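Local atomic coordinates of SusD superfamily protein (Bacteroides vulgatus, PDB entry 3MYV), a protein that probably binds polysaccharide at the bacterial outer membrane, in the manner of SusD. Residues K208-A213 and L339-A344; A344-G349 and A376-D381. All blocks are in the same frame, centred on the assembly; numbering follows the deposited sequence.

In the fold
Helix 334-348 runs through both contacts, and the two meet at Ala-344, with centres about 11 Å apart. Interaction 1 is wholly buried: one flank of the helix packs on helix 206-223 through methyl groups and a single phenylalanine ring. Interaction 2, nearer the surface and only partly buried, takes the last turn of the helix and sets it against the chain that leads into helix 380-391; here a sulfur lies over a tyrosine ring and two ethanediol molecules have settled at the margin. The contacts also touch directly, since Tyr-378 OH lies 2.6 Å from Ala-342 O, a probable hydrogen bond, and Leu-380 packs on Glu-343.

Interaction 1: K208-A213 and L339-A344; sequences KAFDLA and LIAAEA
Ala-209 and Ala-213 set their methyl groups against Ile-340, Ala-341 and Ala-344, an alanine-rich helix-helix packing of the kind that lets two helices come close in the alpha-helical, TPR-related part of a SusD protein. The axes of the two short segments approach to 8.3 Å and run roughly antiparallel, at 143°. Ala-209, Ala-213, Ala-341 and Ala-344 allow this close approach, and as a result the CA atoms of Phe-210 and Ala-341 lie 4.8 Å apart, with the phenylalanine ring turned off to one flank.

The tight part is a patch of methyls. Ala-213 CB comes against Ala-341 CB at 3.9 Å, and Ile-340 CG2 bridges the two alanines one turn apart, at 4.0 Å from Ala-213 CB and 4.1 Å from Ala-209 CB. With chi1 at -66°, this branch stands anti to the backbone N of Ile-340 and is the one that meets helix 206-223. Ala-344 CB fits beside the backbone at Phe-210, with the CB of that residue 3.9 Å away.

The other side of helix 206-223 contrasts with this. Lys-208 is exposed and touches Tyr-200 of helix 189-202, and Asp-211, partly exposed, pairs with Arg-207 on its own helix; neither takes part in the packing. Leu-212 turns to helix 189-202 instead. The back of helix 334-348, by contrast, is buried too, against helices 350-367 and 380-391.

Phe-210 closes one flank, where Ala-352 and Gln-355 of helix 350-367 also touch it. Its CG is anti to the backbone N (chi1 176°), which carries the ring toward helix 334-348 edge first: CD1 lies 3.5 Å from Ala-341 O, with that oxygen near the ring plane.

Interaction 2: A344-G349 and A376-D381; sequences AGCKLG and ADYTLD. With EDO (1,2-ethanediol), chain K; EDO (1,2-ethanediol), chain G.
Gly-345 and Cys-346 receive the side chain of Tyr-378, where the last turn of helix 334-348 meets the connection entering helix 380-391. At Gly-345 the fit is close: the carbonyl carbon lies 3.7 Å from Tyr-378 OH, and a CB on this residue would sit tight against that hydroxyl, whose probable bond to Ala-342 O fixes the outer end of the ring.

Cys-346 carries the contact. Its SG, anti to the backbone N (chi1 -173°), stands over the centre of the Tyr-378 ring, 4.3 Å from the centroid and 7° off the normal, a sulfur-aromatic contact. CB covers the same face in a CH-pi contact and reaches Tyr-378 CZ at 3.6 Å. SG also rests against the start of helix 380-391, 3.5 Å from Leu-380 N. Beside the sulfur, Thr-379 N-caps that helix through OG1 to Arg-382 N. The carbonyl of Cys-346 accepts a hydrogen bond from O2 of one ethanediol (chain K), while another (chain G) donates through its O2 to Tyr-378 O; both probably come from the crystallisation liquor.

Lys-347 follows with an extended chain whose CE passes Leu-380 CD1 at 4.0 Å, while its NZ goes on to Glu-343 and Asn-404.

Replacing Tyr-378 with an alanine would probably leave Ala-342 O without its hydroxyl partner and the sulfur without the ring beneath it. Between these two segments the contact is probably mostly dispersive, sulfur and methylene on a ring face, while the polar tie of Tyr-378 goes to Ala-342, earlier on the same helix.

Interaction 1: K208-A213 and L339-A344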
loop_
_atom_site.group_PDB
_atom_site.type_symbol
_atom_site.label_atom_id
_atom_site.label_comp_id
_atom_site.label_asym_id
_atom_site.label_seq_id
_atom_site.Cartn_x
_atom_site.Cartn_y
_atom_site.Cartn_z
ATOM N N LYS A 208 10.717 16.273 -6.198
ATOM C CA LYS A 208 10.601 15.146 -7.127
ATOM C C LYS A 208 9.197 14.538 -7.080
ATOM O O LYS A 208 8.616 14.255 -8.135
ATOM C CB LYS A 208 11.664 14.069 -6.855
ATOM C CG LYS A 208 13.110 14.601 -7.016
ATOM C CD LYS A 208 14.115 13.448 -7.012
ATOM C CE LYS A 208 15.563 13.928 -7.056
ATOM N NZ LYS A 208 16.503 12.787 -6.785
ATOM N N ALA A 209 8.658 14.353 -5.873
ATOM C CA ALA A 209 7.296 13.810 -5.703
ATOM C C ALA A 209 6.246 14.699 -6.348
ATOM O O ALA A 209 5.383 14.223 -7.107
ATOM C CB ALA A 209 6.963 13.578 -4.213
ATOM N N PHE A 210 6.328 16.002 -6.090
ATOM C CA PHE A 210 5.360 16.941 -6.692
ATOM C C PHE A 210 5.471 16.919 -8.212
ATOM O O PHE A 210 4.480 16.736 -8.916
ATOM C CB PHE A 210 5.537 18.367 -6.163
ATOM C CG PHE A 210 4.629 19.339 -6.827
ATOM C CD1 PHE A 210 3.312 19.458 -6.416
ATOM C CD2 PHE A 210 5.042 20.040 -7.948
ATOM C CE1 PHE A 210 2.438 20.304 -7.083
ATOM C CE2 PHE A 210 4.163 20.870 -8.629
ATOM C CZ PHE A 210 2.870 21.006 -8.185
ATOM N N ASP A 211 6.688 17.064 -8.730
ATOM C CA ASP A 211 6.853 17.219 -10.173
ATOM C C ASP A 211 6.367 15.965 -10.913
ATOM O O ASP A 211 5.736 16.066 -11.967
ATOM C CB ASP A 211 8.304 17.483 -10.539
ATOM C CG ASP A 211 8.794 18.857 -10.151
ATOM O OD1 ASP A 211 7.983 19.746 -9.868
ATOM O OD2 ASP A 211 10.031 19.034 -10.151
ATOM N N LEU A 212 6.670 14.789 -10.362
ATOM C CA LEU A 212 6.238 13.531 -10.965
ATOM C C LEU A 212 4.731 13.366 -10.855
ATOM O O LEU A 212 4.063 12.981 -11.837
ATOM C CB LEU A 212 6.962 12.327 -10.332
ATOM C CG LEU A 212 6.597 10.941 -10.911
ATOM C CD1 LEU A 212 6.682 10.898 -12.442
ATOM C CD2 LEU A 212 7.494 9.859 -10.334
ATOM N N ALA A 213 4.183 13.638 -9.671
ATOM C CA ALA A 213 2.729 13.451 -9.448
ATOM C C ALA A 213 1.959 14.392 -10.366
ATOM O O ALA A 213 0.983 14.006 -11.000
ATOM C CB ALA A 213 2.336 13.710 -7.971
ATOM N N LEU A 339 -3.374 13.269 -4.021
ATOM C CA LEU A 339 -2.991 13.521 -2.623
ATOM C C LEU A 339 -1.477 13.619 -2.437
ATOM O O LEU A 339 -1.041 14.399 -1.597
ATOM C CB LEU A 339 -3.607 12.490 -1.680
ATOM C CG LEU A 339 -5.127 12.576 -1.609
ATOM C CD1 LEU A 339 -5.711 11.357 -0.926
ATOM C CD2 LEU A 339 -5.603 13.864 -0.931
ATOM N N ILE A 340 -0.678 12.868 -3.214
ATOM C CA ILE A 340 0.794 13.034 -3.176
ATOM C C ILE A 340 1.186 14.462 -3.643
ATOM O O ILE A 340 1.985 15.153 -3.001
ATOM C CB ILE A 340 1.518 11.959 -4.040
ATOM C CG1 ILE A 340 1.310 10.549 -3.428
ATOM C CG2 ILE A 340 3.020 12.355 -4.229
ATOM C CD1 ILE A 340 1.706 9.369 -4.333
ATOM N N ALA A 341 0.622 14.904 -4.752
ATOM C CA ALA A 341 0.884 16.272 -5.209
ATOM C C ALA A 341 0.465 17.316 -4.145
ATOM O O ALA A 341 1.193 18.291 -3.883
ATOM C CB ALA A 341 0.152 16.542 -6.531
ATOM N N ALA A 342 -0.700 17.096 -3.535
ATOM C CA ALA A 342 -1.225 17.983 -2.495
ATOM C C ALA A 342 -0.304 18.014 -1.292
ATOM O O ALA A 342 -0.017 19.098 -0.753
ATOM C CB ALA A 342 -2.681 17.557 -2.070
ATOM N N GLU A 343 0.170 16.846 -0.866
ATOM C CA GLU A 343 1.049 16.796 0.324
ATOM C C GLU A 343 2.421 17.435 0.068
ATOM O O GLU A 343 2.930 18.238 0.870
ATOM C CB GLU A 343 1.185 15.369 0.836
ATOM C CG GLU A 343 1.974 15.284 2.095
ATOM C CD GLU A 343 2.123 13.890 2.664
ATOM O OE1 GLU A 343 1.330 12.999 2.346
ATOM O OE2 GLU A 343 3.065 13.683 3.461
ATOM N N ALA A 344 3.033 17.069 -1.044
ATOM C CA ALA A 344 4.351 17.558 -1.391
ATOM C C ALA A 344 4.283 19.067 -1.671
ATOM O O ALA A 344 5.153 19.831 -1.232
ATOM C CB ALA A 344 4.899 16.775 -2.619
#

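Interaction 2: A344-G349 and A376-D381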
loop_
_atom_site.group_PDB
_atom_site.type_symbol
_atom_site.label_atom_id
_atom_site.label_comp_id
_atom_site.label_asym_id
_atom_site.label_seq_id
_atom_site.Cartn_x
_atom_site.Cartn_y
_atom_site.Cartn_z
ATOM N N ALA A 344 3.033 17.069 -1.044
ATOM C CA ALA A 344 4.351 17.558 -1.391
ATOM C C ALA A 344 4.283 19.067 -1.671
ATOM O O ALA A 344 5.153 19.831 -1.232
ATOM C CB ALA A 344 4.899 16.775 -2.619
ATOM N N GLY A 345 3.239 19.500 -2.367
ATOM C CA GLY A 345 3.016 20.941 -2.633
ATOM C C GLY A 345 2.906 21.745 -1.339
ATOM O O GLY A 345 3.487 22.809 -1.194
ATOM N N CYS A 346 2.160 21.199 -0.384
ATOM C CA CYS A 346 2.022 21.829 0.902
ATOM C C CYS A 346 3.397 21.953 1.576
ATOM O O CYS A 346 3.752 23.013 2.067
ATOM C CB CYS A 346 1.046 21.023 1.742
ATOM S SG CYS A 346 0.645 21.807 3.295
ATOM N N LYS A 347 4.201 20.889 1.538
ATOM C CA LYS A 347 5.534 20.934 2.130
ATOM C C LYS A 347 6.498 21.868 1.419
ATOM O O LYS A 347 7.397 22.416 2.038
ATOM C CB LYS A 347 6.127 19.535 2.221
ATOM C CG LYS A 347 5.378 18.639 3.202
ATOM C CD LYS A 347 5.878 17.191 3.162
ATOM C CE LYS A 347 5.424 16.375 4.355
ATOM N NZ LYS A 347 5.590 14.892 4.133
ATOM N N LEU A 348 6.328 22.034 0.114
ATOM C CA LEU A 348 7.205 22.909 -0.672
ATOM C C LEU A 348 6.902 24.406 -0.582
ATOM O O LEU A 348 7.800 25.229 -0.731
ATOM C CB LEU A 348 7.173 22.483 -2.147
ATOM C CG LEU A 348 7.892 21.175 -2.461
ATOM C CD1 LEU A 348 7.417 20.615 -3.800
ATOM C CD2 LEU A 348 9.409 21.397 -2.444
ATOM N N GLY A 349 5.645 24.776 -0.382
ATOM C CA GLY A 349 5.234 26.169 -0.534
ATOM C C GLY A 349 5.315 26.696 -1.953
ATOM O O GLY A 349 5.472 25.928 -2.917
ATOM N N ALA A 376 -5.720 29.427 3.428
ATOM C CA ALA A 376 -5.528 29.624 4.881
ATOM C C ALA A 376 -5.602 28.288 5.631
ATOM O O ALA A 376 -4.962 28.105 6.655
ATOM C CB ALA A 376 -6.579 30.599 5.442
ATOM N N ASP A 377 -6.388 27.361 5.100
ATOM C CA ASP A 377 -6.608 26.049 5.719
ATOM C C ASP A 377 -5.727 24.935 5.113
ATOM O O ASP A 377 -5.908 23.741 5.441
ATOM C CB ASP A 377 -8.099 25.672 5.543
ATOM C CG ASP A 377 -9.021 26.484 6.439
ATOM O OD1 ASP A 377 -8.523 27.085 7.402
ATOM O OD2 ASP A 377 -10.237 26.514 6.170
ATOM N N TYR A 378 -4.813 25.295 4.207
ATOM C CA TYR A 378 -3.987 24.301 3.494
ATOM C C TYR A 378 -2.746 23.959 4.311
ATOM O O TYR A 378 -1.663 24.516 4.092
ATOM C CB TYR A 378 -3.577 24.835 2.117
ATOM C CG TYR A 378 -2.796 23.909 1.204
ATOM C CD1 TYR A 378 -3.074 22.537 1.119
ATOM C CD2 TYR A 378 -1.836 24.420 0.348
ATOM C CE1 TYR A 378 -2.380 21.711 0.212
ATOM C CE2 TYR A 378 -1.135 23.603 -0.546
ATOM C CZ TYR A 378 -1.426 22.247 -0.615
ATOM O OH TYR A 378 -0.730 21.444 -1.492
ATOM N N THR A 379 -2.944 23.042 5.253
ATOM C CA THR A 379 -1.926 22.577 6.161
ATOM C C THR A 379 -1.661 21.090 5.909
ATOM O O THR A 379 -2.486 20.391 5.330
ATOM C CB THR A 379 -2.382 22.742 7.623
ATOM O OG1 THR A 379 -3.468 21.840 7.914
ATOM C CG2 THR A 379 -2.833 24.187 7.895
ATOM N N LEU A 380 -0.531 20.601 6.386
ATOM C CA LEU A 380 -0.234 19.171 6.290
ATOM C C LEU A 380 -1.338 18.309 6.940
ATOM O O LEU A 380 -1.789 17.325 6.356
ATOM C CB LEU A 380 1.097 18.895 6.960
ATOM C CG LEU A 380 1.568 17.435 6.977
ATOM C CD1 LEU A 380 1.627 16.869 5.573
ATOM C CD2 LEU A 380 2.950 17.315 7.734
ATOM N N ASP A 381 -1.803 18.692 8.138
ATOM C CA ASP A 381 -2.872 17.932 8.808
ATOM C C ASP A 381 -4.134 17.853 7.950
ATOM O O ASP A 381 -4.818 16.835 7.922
ATOM C CB ASP A 381 -3.223 18.522 10.186
ATOM C CG ASP A 381 -2.198 18.175 11.259
ATOM O OD1 ASP A 381 -1.344 17.314 11.034
ATOM O OD2 ASP A 381 -2.224 18.807 12.332
HETATM C C1 EDO K . 0.773 25.940 2.439
HETATM O O1 EDO K . 1.007 27.228 1.855
HETATM C C2 EDO K . 2.046 25.437 3.103
HETATM O O2 EDO K . 3.120 25.592 2.172
HETATM C C1 EDO G . -1.121 28.695 5.057
HETATM O O1 EDO G . -1.337 28.142 3.744
HETATM C C2 EDO G . -1.432 27.619 6.082
HETATM O O2 EDO G . -0.729 26.417 5.739
#